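Local coordinates for MMACHC-like protein (PDB 5UJC) that binds cobalamin and probably catalyses the flavin-dependent reductive decyanation of cyanocobalamin and the glutathione-dependent removal of alkyl ligands from alkylcobalamins, at residues 243-246 with 247-251; 251-254 with 255-258; 61-64 with 65-69; 231-234 with 235-239. One frame throughout, in Å; residues are numbered along the deposited sequence. Where two conformers were deposited one is given.

Contact 1 of 4, residues 243-246 with 247-251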
# COMPACT_ATOMS: atom_id res chain seq x y z
N THR A 243 -14.22 11.00 -4.59
CA THR A 243 -14.03 11.55 -5.91
C THR A 243 -12.73 12.34 -6.02
O THR A 243 -11.98 12.19 -6.98
CB THR A 243 -15.23 12.43 -6.28
OG1 THR A 243 -16.40 11.61 -6.26
CG2 THR A 243 -15.09 13.08 -7.64
N THR A 244 -12.47 13.19 -5.04
CA THR A 244 -11.26 13.98 -5.01
C THR A 244 -10.02 13.07 -5.03
O THR A 244 -9.06 13.33 -5.77
CB THR A 244 -11.24 14.87 -3.77
OG1 THR A 244 -12.38 15.73 -3.80
CG2 THR A 244 -9.99 15.73 -3.72
N GLN A 245 -10.05 12.02 -4.22
CA GLN A 245 -8.91 11.11 -4.14
C GLN A 245 -8.68 10.37 -5.48
O GLN A 245 -7.54 10.19 -5.92
CB GLN A 245 -9.11 10.15 -2.99
CG GLN A 245 -7.94 9.20 -2.80
CD GLN A 245 -7.92 8.42 -1.49
OE1 GLN A 245 -6.97 7.68 -1.24
NE2 GLN A 245 -8.98 8.56 -0.65
N MET A 246 -9.76 9.91 -6.11
CA MET A 246 -9.63 9.24 -7.41
C MET A 246 -9.11 10.22 -8.49
O MET A 246 -8.31 9.84 -9.35
CB MET A 246 -10.94 8.58 -7.79
CG MET A 246 -11.23 7.36 -6.94
SD MET A 246 -12.63 6.38 -7.43
CE MET A 246 -13.93 7.39 -6.84
N GLU A 247 -9.53 11.50 -8.42
CA GLU A 247 -9.03 12.48 -9.37
C GLU A 247 -7.52 12.69 -9.14
O GLU A 247 -6.75 12.75 -10.09
CB GLU A 247 -9.79 13.80 -9.22
CG GLU A 247 -9.34 14.89 -10.20
CD GLU A 247 -9.59 14.55 -11.64
OE1 GLU A 247 -10.57 13.82 -11.93
OE2 GLU A 247 -8.82 15.02 -12.49
N PHE A 248 -7.14 12.81 -7.87
CA PHE A 248 -5.75 13.04 -7.50
C PHE A 248 -4.84 11.90 -8.03
O PHE A 248 -3.86 12.16 -8.74
CB PHE A 248 -5.67 13.15 -5.97
CG PHE A 248 -4.31 13.45 -5.43
CD1 PHE A 248 -3.44 12.42 -5.08
CD2 PHE A 248 -3.93 14.77 -5.18
CE1 PHE A 248 -2.22 12.71 -4.51
CE2 PHE A 248 -2.70 15.04 -4.62
CZ PHE A 248 -1.85 14.01 -4.28
N PHE A 249 -5.15 10.67 -7.69
CA PHE A 249 -4.27 9.56 -8.07
C PHE A 249 -4.38 9.18 -9.54
O PHE A 249 -3.49 8.53 -10.07
CB PHE A 249 -4.50 8.34 -7.18
CG PHE A 249 -3.96 8.52 -5.77
CD1 PHE A 249 -2.64 8.84 -5.56
CD2 PHE A 249 -4.79 8.31 -4.66
CE1 PHE A 249 -2.14 8.97 -4.26
CE2 PHE A 249 -4.31 8.44 -3.39
CZ PHE A 249 -2.97 8.76 -3.18
N GLY A 250 -5.42 9.63 -10.21
CA GLY A 250 -5.52 9.41 -11.67
C GLY A 250 -4.68 10.36 -12.51
O GLY A 250 -4.51 10.14 -13.72
N ARG A 251 -4.18 11.42 -11.90
CA ARG A 251 -3.39 12.44 -12.59
C ARG A 251 -1.92 12.21 -12.40
O ARG A 251 -1.50 11.73 -11.36
CB ARG A 251 -3.70 13.85 -12.04
CG ARG A 251 -5.04 14.37 -12.42
CD ARG A 251 -5.21 15.74 -11.88
NE ARG A 251 -6.51 16.31 -12.18
CZ ARG A 251 -6.77 17.61 -12.18
NH1 ARG A 251 -5.81 18.53 -11.91
NH2 ARG A 251 -7.99 18.01 -12.45
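Gln245 holds CG trans to its amide nitrogen (chi1 -178°) and stays extended beyond, a course that takes the chain obliquely past the Phe249 ring and sets OE1 at its edge. CG of Gln245 comes within 3.8 Å of CD2 of Phe249, and OE1 lies near the ring plane, 3.5 Å from CE2; amide and ring planes are turned 51° apart. NE2 of Gln245 is spent elsewhere, on the carbonyl of Pro62 at the start of helix 62-80. One face of the Phe249 ring takes CD1 of Phe248 near its rim, 3.7 Å above the plane. On another side of the helix, in the Glu247 conformer given, one of two, OE2 presents its anti lone pair to NE of Arg251 at 2.7 Å, nearly in the guanidinium plane, and NH2 of Arg251 adds a weak second bond to the same oxygen. Beneath these side chains run four i to i+4 bonds, from Glu247 N to Thr243 O through Gly250 N to Met246 O; the last is the most bent, 137° at the hydrogen. This is the short alpha-helix 243-250 in full, with Arg251 just past its end, and Phe249 belongs to the co-methylcobalamin pocket, its carbonyl hydrogen-bonded to the ligand.

Contact 2 of 4, residues 251-254 with 255-258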
# COMPACT_ATOMS: atom_id res chain seq x y z
N ARG A 251 -4.18 11.42 -11.90
CA ARG A 251 -3.39 12.44 -12.59
C ARG A 251 -1.92 12.21 -12.40
O ARG A 251 -1.50 11.73 -11.36
CB ARG A 251 -3.70 13.85 -12.04
CG ARG A 251 -5.04 14.37 -12.42
CD ARG A 251 -5.21 15.74 -11.88
NE ARG A 251 -6.51 16.31 -12.18
CZ ARG A 251 -6.77 17.61 -12.18
NH1 ARG A 251 -5.81 18.53 -11.91
NH2 ARG A 251 -7.99 18.01 -12.45
N PRO A 252 -1.10 12.68 -13.37
CA PRO A 252 0.35 12.75 -13.09
C PRO A 252 0.68 13.72 -11.96
O PRO A 252 -0.06 14.68 -11.73
CB PRO A 252 0.95 13.23 -14.40
CG PRO A 252 -0.17 13.61 -15.28
CD PRO A 252 -1.47 13.28 -14.65
N VAL A 253 1.77 13.45 -11.26
CA VAL A 253 2.13 14.20 -10.05
C VAL A 253 2.14 15.71 -10.27
O VAL A 253 1.64 16.46 -9.43
CB VAL A 253 3.48 13.71 -9.45
CG1 VAL A 253 3.97 14.67 -8.34
CG2 VAL A 253 3.32 12.30 -8.89
N ALA A 254 2.61 16.16 -11.45
CA ALA A 254 2.74 17.58 -11.71
C ALA A 254 1.40 18.32 -11.84
O ALA A 254 1.37 19.56 -11.84
CB ALA A 254 3.58 17.80 -12.96
N GLU A 255 0.30 17.56 -11.97
CA GLU A 255 -1.04 18.14 -12.13
C GLU A 255 -1.89 18.00 -10.88
O GLU A 255 -3.07 18.40 -10.88
CB GLU A 255 -1.76 17.45 -13.29
CG GLU A 255 -1.12 17.66 -14.64
CD GLU A 255 -1.81 16.86 -15.75
OE1 GLU A 255 -2.97 16.40 -15.56
OE2 GLU A 255 -1.17 16.67 -16.80
N ARG A 256 -1.34 17.44 -9.82
CA ARG A 256 -2.18 17.04 -8.68
C ARG A 256 -2.47 18.14 -7.69
O ARG A 256 -3.50 18.10 -7.05
CB ARG A 256 -1.54 15.90 -7.94
CG ARG A 256 -1.54 14.59 -8.70
CD ARG A 256 -0.88 13.55 -7.87
NE ARG A 256 -0.79 12.29 -8.57
CZ ARG A 256 -0.27 11.20 -8.03
NH1 ARG A 256 0.29 11.26 -6.82
NH2 ARG A 256 -0.31 10.04 -8.69
N TRP A 257 -1.52 19.03 -7.45
CA TRP A 257 -1.68 20.00 -6.34
C TRP A 257 -2.98 20.80 -6.48
O TRP A 257 -3.64 21.05 -5.50
CB TRP A 257 -0.48 20.97 -6.23
CG TRP A 257 0.54 20.58 -5.14
CD1 TRP A 257 1.86 20.28 -5.32
CD2 TRP A 257 0.31 20.55 -3.72
NE1 TRP A 257 2.46 20.04 -4.11
CE2 TRP A 257 1.54 20.21 -3.11
CE3 TRP A 257 -0.80 20.76 -2.91
CZ2 TRP A 257 1.68 20.08 -1.72
CZ3 TRP A 257 -0.66 20.63 -1.51
CH2 TRP A 257 0.57 20.28 -0.94
N GLU A 258 -3.37 21.15 -7.71
CA GLU A 258 -4.57 21.95 -7.90
C GLU A 258 -5.85 21.22 -7.45
O GLU A 258 -6.83 21.87 -7.04
CB GLU A 258 -4.71 22.42 -9.35
CG GLU A 258 -3.79 23.60 -9.71
CD GLU A 258 -4.01 24.85 -8.85
OE1 GLU A 258 -5.17 25.14 -8.45
OE2 GLU A 258 -3.02 25.57 -8.61
O HOH W 1 1.15 19.24 -8.74
O HOH W 2 -1.10 21.06 -9.91
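Arg251 and Arg256 each hold a backbone carbonyl across this turn, taking it at the guanidinium edge. Arg256 stretches back with NE 2.9 Å from Arg251 O, which lies close to the plane of the Arg256 guanidinium; the bond is fairly straight at 164°, and NH2 adds a weak one to the same oxygen. Arg251 places NH1 2.9 Å from Glu255 O; its NE is already paired with Glu247. Val253 CG2 sits over the centre of the Arg256 guanidinium, 3.8 Å above the plane, and covers that face. An alanine here in place of Arg256 removes the guanidinium, which would probably leave Arg251 O without its side-chain partner and Val253 CG2 over a gap. The backbone bonds are short-range: Glu255 N to Pro252 O at 2.9 Å and Arg256 N to Val253 O at 3.2 Å, both donors standing above the carbonyl planes. The next two amides turn to water. One water donates to Val253 O and accepts from Trp257 N at 3.0 Å; a second accepts from Glu258 N and gives a weak bond to Ala254 O. The Glu255 carboxylate lies against the Pro252 ring, OE2 3.6 Å from CG. The turn carries the chain from helix 243-250 into helix 257-265: Arg256 lies on Phe248 and Phe249 of the former, and Trp257, starting the latter, packs on helix 83-89 and bonds through NE1 to Val90 O.

Contact 3 of 4, residues 61-64 with 65-69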
# COMPACT_ATOMS: atom_id res chain seq x y z
N THR A 61 -5.92 2.98 3.77
CA THR A 61 -7.30 2.82 3.34
C THR A 61 -7.79 4.21 2.89
O THR A 61 -7.01 5.16 2.91
CB THR A 61 -8.13 2.22 4.48
OG1 THR A 61 -8.34 3.21 5.49
CG2 THR A 61 -7.39 1.01 5.09
N PRO A 62 -9.06 4.34 2.46
CA PRO A 62 -9.47 5.62 1.88
C PRO A 62 -9.23 6.84 2.77
O PRO A 62 -8.89 7.93 2.26
CB PRO A 62 -10.96 5.42 1.62
CG PRO A 62 -11.06 3.95 1.31
CD PRO A 62 -10.11 3.32 2.29
N ASP A 63 -9.39 6.68 4.09
CA ASP A 63 -9.25 7.82 4.99
C ASP A 63 -7.80 8.33 5.17
O ASP A 63 -7.61 9.43 5.67
CB ASP A 63 -9.88 7.54 6.35
CG ASP A 63 -11.40 7.61 6.32
OD1 ASP A 63 -11.97 8.13 5.35
OD2 ASP A 63 -12.02 7.19 7.29
N MET A 64 -6.78 7.58 4.72
CA MET A 64 -5.42 8.10 4.79
C MET A 64 -5.35 9.42 4.04
O MET A 64 -4.92 10.44 4.58
CB MET A 64 -4.39 7.12 4.23
CG MET A 64 -2.96 7.59 4.44
SD MET A 64 -1.83 7.25 3.06
CE MET A 64 -2.52 8.30 1.75
N PHE A 65 -5.81 9.41 2.80
CA PHE A 65 -5.84 10.63 1.99
C PHE A 65 -6.98 11.58 2.45
O PHE A 65 -6.77 12.78 2.62
CB PHE A 65 -6.01 10.24 0.51
CG PHE A 65 -6.10 11.41 -0.43
CD1 PHE A 65 -7.33 12.02 -0.69
CD2 PHE A 65 -4.97 11.87 -1.09
CE1 PHE A 65 -7.42 13.03 -1.63
CE2 PHE A 65 -5.06 12.92 -1.98
CZ PHE A 65 -6.29 13.48 -2.27
N ASP A 66 -8.19 11.03 2.59
CA ASP A 66 -9.37 11.87 2.78
C ASP A 66 -9.43 12.56 4.15
O ASP A 66 -10.07 13.59 4.27
CB ASP A 66 -10.65 11.08 2.52
CG ASP A 66 -10.83 10.70 1.05
OD1 ASP A 66 -10.45 11.50 0.19
OD2 ASP A 66 -11.42 9.62 0.75
N VAL A 67 -8.80 11.96 5.15
CA VAL A 67 -8.83 12.49 6.50
C VAL A 67 -7.43 12.91 6.96
O VAL A 67 -7.18 14.11 7.21
CB VAL A 67 -9.45 11.50 7.48
CG1 VAL A 67 -9.43 12.07 8.91
CG2 VAL A 67 -10.86 11.14 7.07
N ALA A 68 -6.50 11.96 7.05
CA ALA A 68 -5.19 12.26 7.69
C ALA A 68 -4.34 13.22 6.84
O ALA A 68 -3.79 14.21 7.35
CB ALA A 68 -4.44 10.98 7.99
N PHE A 69 -4.22 12.94 5.57
CA PHE A 69 -3.45 13.76 4.67
C PHE A 69 -4.09 15.15 4.52
O PHE A 69 -3.38 16.14 4.51
CB PHE A 69 -3.32 13.07 3.31
CG PHE A 69 -2.63 13.88 2.25
CD1 PHE A 69 -1.30 14.24 2.37
CD2 PHE A 69 -3.30 14.22 1.09
CE1 PHE A 69 -0.69 14.96 1.37
CE2 PHE A 69 -2.67 14.87 0.09
CZ PHE A 69 -1.37 15.27 0.23
O HOH W 3 -5.88 6.86 1.05
O HOH W 4 -12.81 8.29 2.69
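The first turns of helix 62-80 pass from alpha to pi spacing: Asp66 N reaches Pro62 O and Val67 N reaches Asp63 O in i to i+4 steps, whereas Ala68 N and Phe69 N go back five residues to Asp63 O and Met64 O. This wide pi-type turn makes Asp63 O a shared acceptor, with Val67 N at 2.8 Å and tilted from the carbonyl plane, and Ala68 N at 3.1 Å almost in line with the C=O bond. Asp63 and Val67 lie side by side, pointing the same way, and CG2 of Val67 packs on the carboxylate carbon CG of Asp63 at 3.6 Å. In the conformer given, one of two, Met64 bends at chi2 and chi3 and brings CE back over its own turn, 4.2 Å from Phe65 CB. The Phe65 ring meets those of Phe248 and Trp263. Asp66 OD1 bonds to Ser242 OG, so the residue also ties this helix to the lead-in of helix 243-250. On the other side of the helix, Met64 and Ala68 pack on Phe97 of helix 93-109. The carboxylates of Asp63 and Asp66, 4.9 Å apart from OD1 to OD2, are bridged by a water that donates to Asp63 OD1 and to Asp66 OD2, the latter at 2.7 Å.

Contact 4 of 4, residues 231-234 with 235-239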
# COMPACT_ATOMS: atom_id res chain seq x y z
N PHE A 231 -11.23 -0.42 -11.76
CA PHE A 231 -10.67 -1.63 -11.20
C PHE A 231 -10.88 -1.71 -9.69
O PHE A 231 -10.88 -2.79 -9.11
CB PHE A 231 -9.17 -1.78 -11.54
CG PHE A 231 -8.26 -0.82 -10.76
CD1 PHE A 231 -8.01 0.48 -11.20
CD2 PHE A 231 -7.67 -1.24 -9.58
CE1 PHE A 231 -7.18 1.31 -10.49
CE2 PHE A 231 -6.83 -0.41 -8.87
CZ PHE A 231 -6.57 0.86 -9.33
N ARG A 232 -11.00 -0.54 -9.05
CA ARG A 232 -11.08 -0.52 -7.60
C ARG A 232 -12.39 -1.09 -7.06
O ARG A 232 -12.47 -1.46 -5.87
CB ARG A 232 -10.87 0.90 -7.06
CG ARG A 232 -9.56 1.55 -7.50
CD ARG A 232 -9.39 2.93 -6.87
NE ARG A 232 -8.34 3.72 -7.48
CZ ARG A 232 -7.06 3.69 -7.12
NH1 ARG A 232 -6.64 2.88 -6.15
NH2 ARG A 232 -6.19 4.48 -7.74
N ASP A 233 -13.42 -1.09 -7.91
CA ASP A 233 -14.75 -1.51 -7.48
C ASP A 233 -15.03 -2.99 -7.66
O ASP A 233 -16.13 -3.46 -7.35
CB ASP A 233 -15.81 -0.65 -8.17
CG ASP A 233 -15.88 0.71 -7.61
OD1 ASP A 233 -15.69 0.85 -6.38
OD2 ASP A 233 -16.14 1.66 -8.38
N PHE A 234 -14.04 -3.76 -8.10
CA PHE A 234 -14.20 -5.21 -8.09
C PHE A 234 -14.26 -5.71 -6.64
O PHE A 234 -13.51 -5.24 -5.79
CB PHE A 234 -13.10 -5.89 -8.90
CG PHE A 234 -13.34 -5.79 -10.38
CD1 PHE A 234 -12.96 -4.66 -11.07
CD2 PHE A 234 -14.02 -6.79 -11.04
CE1 PHE A 234 -13.23 -4.54 -12.42
CE2 PHE A 234 -14.26 -6.68 -12.40
CZ PHE A 234 -13.88 -5.55 -13.08
N GLY A 235 -15.25 -6.60 -6.39
CA GLY A 235 -15.61 -7.02 -5.04
C GLY A 235 -16.75 -6.20 -4.45
O GLY A 235 -17.22 -6.50 -3.36
N ASN A 236 -17.15 -5.13 -5.15
CA ASN A 236 -18.24 -4.25 -4.69
C ASN A 236 -18.04 -3.70 -3.27
O ASN A 236 -18.94 -3.77 -2.45
CB ASN A 236 -19.59 -4.95 -4.78
CG ASN A 236 -19.87 -5.48 -6.17
OD1 ASN A 236 -20.24 -6.64 -6.33
ND2 ASN A 236 -19.71 -4.63 -7.17
N PRO A 237 -16.85 -3.12 -3.00
CA PRO A 237 -16.62 -2.48 -1.72
C PRO A 237 -17.65 -1.36 -1.46
O PRO A 237 -18.06 -0.67 -2.39
CB PRO A 237 -15.21 -1.88 -1.88
CG PRO A 237 -15.08 -1.65 -3.34
CD PRO A 237 -15.79 -2.79 -3.98
N THR A 238 -18.00 -1.14 -0.20
CA THR A 238 -18.83 0.04 0.16
C THR A 238 -18.02 1.20 0.71
O THR A 238 -18.49 2.35 0.70
CB THR A 238 -19.91 -0.33 1.18
OG1 THR A 238 -19.31 -0.96 2.31
CG2 THR A 238 -20.91 -1.27 0.54
N ARG A 239 -16.77 0.91 1.15
CA ARG A 239 -15.87 1.95 1.62
C ARG A 239 -14.82 2.21 0.54
O ARG A 239 -14.07 1.31 0.15
CB ARG A 239 -15.23 1.54 2.95
CG ARG A 239 -16.26 1.33 4.07
CD ARG A 239 -15.67 0.66 5.29
NE ARG A 239 -14.78 1.55 6.03
CZ ARG A 239 -13.99 1.17 7.02
NH1 ARG A 239 -13.97 -0.10 7.41
NH2 ARG A 239 -13.20 2.04 7.61
O HOH W 5 -18.03 -0.64 -5.25
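The Pro237 ring turns back on Arg232 and Asp233, its CG 3.6 Å from Arg232 O. Its CD rests 3.5 Å from Asp233 O. The Asp233 side chain crosses the ring at about a right angle. Asp233 O also receives Asn236 N at 2.9 Å, the donor standing above the carbonyl plane, and this bond closes a type II beta turn from Asp233 to Asn236. Gly235, third in the turn, has phi +94°; a side chain here would run into Phe234 O. That oxygen is buried and has no hydrogen-bond partner in the model. A water spans Asp233 and Pro237, donating to Pro237 O at 2.9 Å and weakly to Asp233 OD1. Without the Pro237 ring, as with an alanine here, the carbonyls of Arg232 and Asp233 would probably lose their cover and the chain after the turn be freer to swing. Farther out, His183 and Arg240 hold Asp233 OD1, the latter in a salt bridge, and Phe234 lies on Thr217 and Ala218 of helix 212-225. The Arg232 guanidinium is covered on one face by Phe231, CZ lying 3.6 Å above its centre, and NE bonds to Ser229 OG. The whole is a 3-10 segment running into a type II turn, with Arg232 directed at the cobalamin pocket, its side chain about 4 Å from the bound cobalamin.

In the fold
Contacts 1 and 2 are consecutive, share Arg251 and have centres about 9 Å apart; helix 243-250 leads through the turn directly into helix 257-265. Contact 3, about 12 Å from contact 1 between centres, abuts it where Phe65 CE2 lies 3.5 Å from Phe248 CD1. Contact 4 meets contact 1 near the ligand, Arg232 NH2 lying 4.3 Å from Phe249 CB. Side chains of contacts 1 and 4 come within about 4 Å of co-methylcobalamin, and that of Arg256 in contact 2 within about 5 Å; the Met64 side chain of contact 3 stays about 9 Å away. Contacts 2 and 4 do not touch.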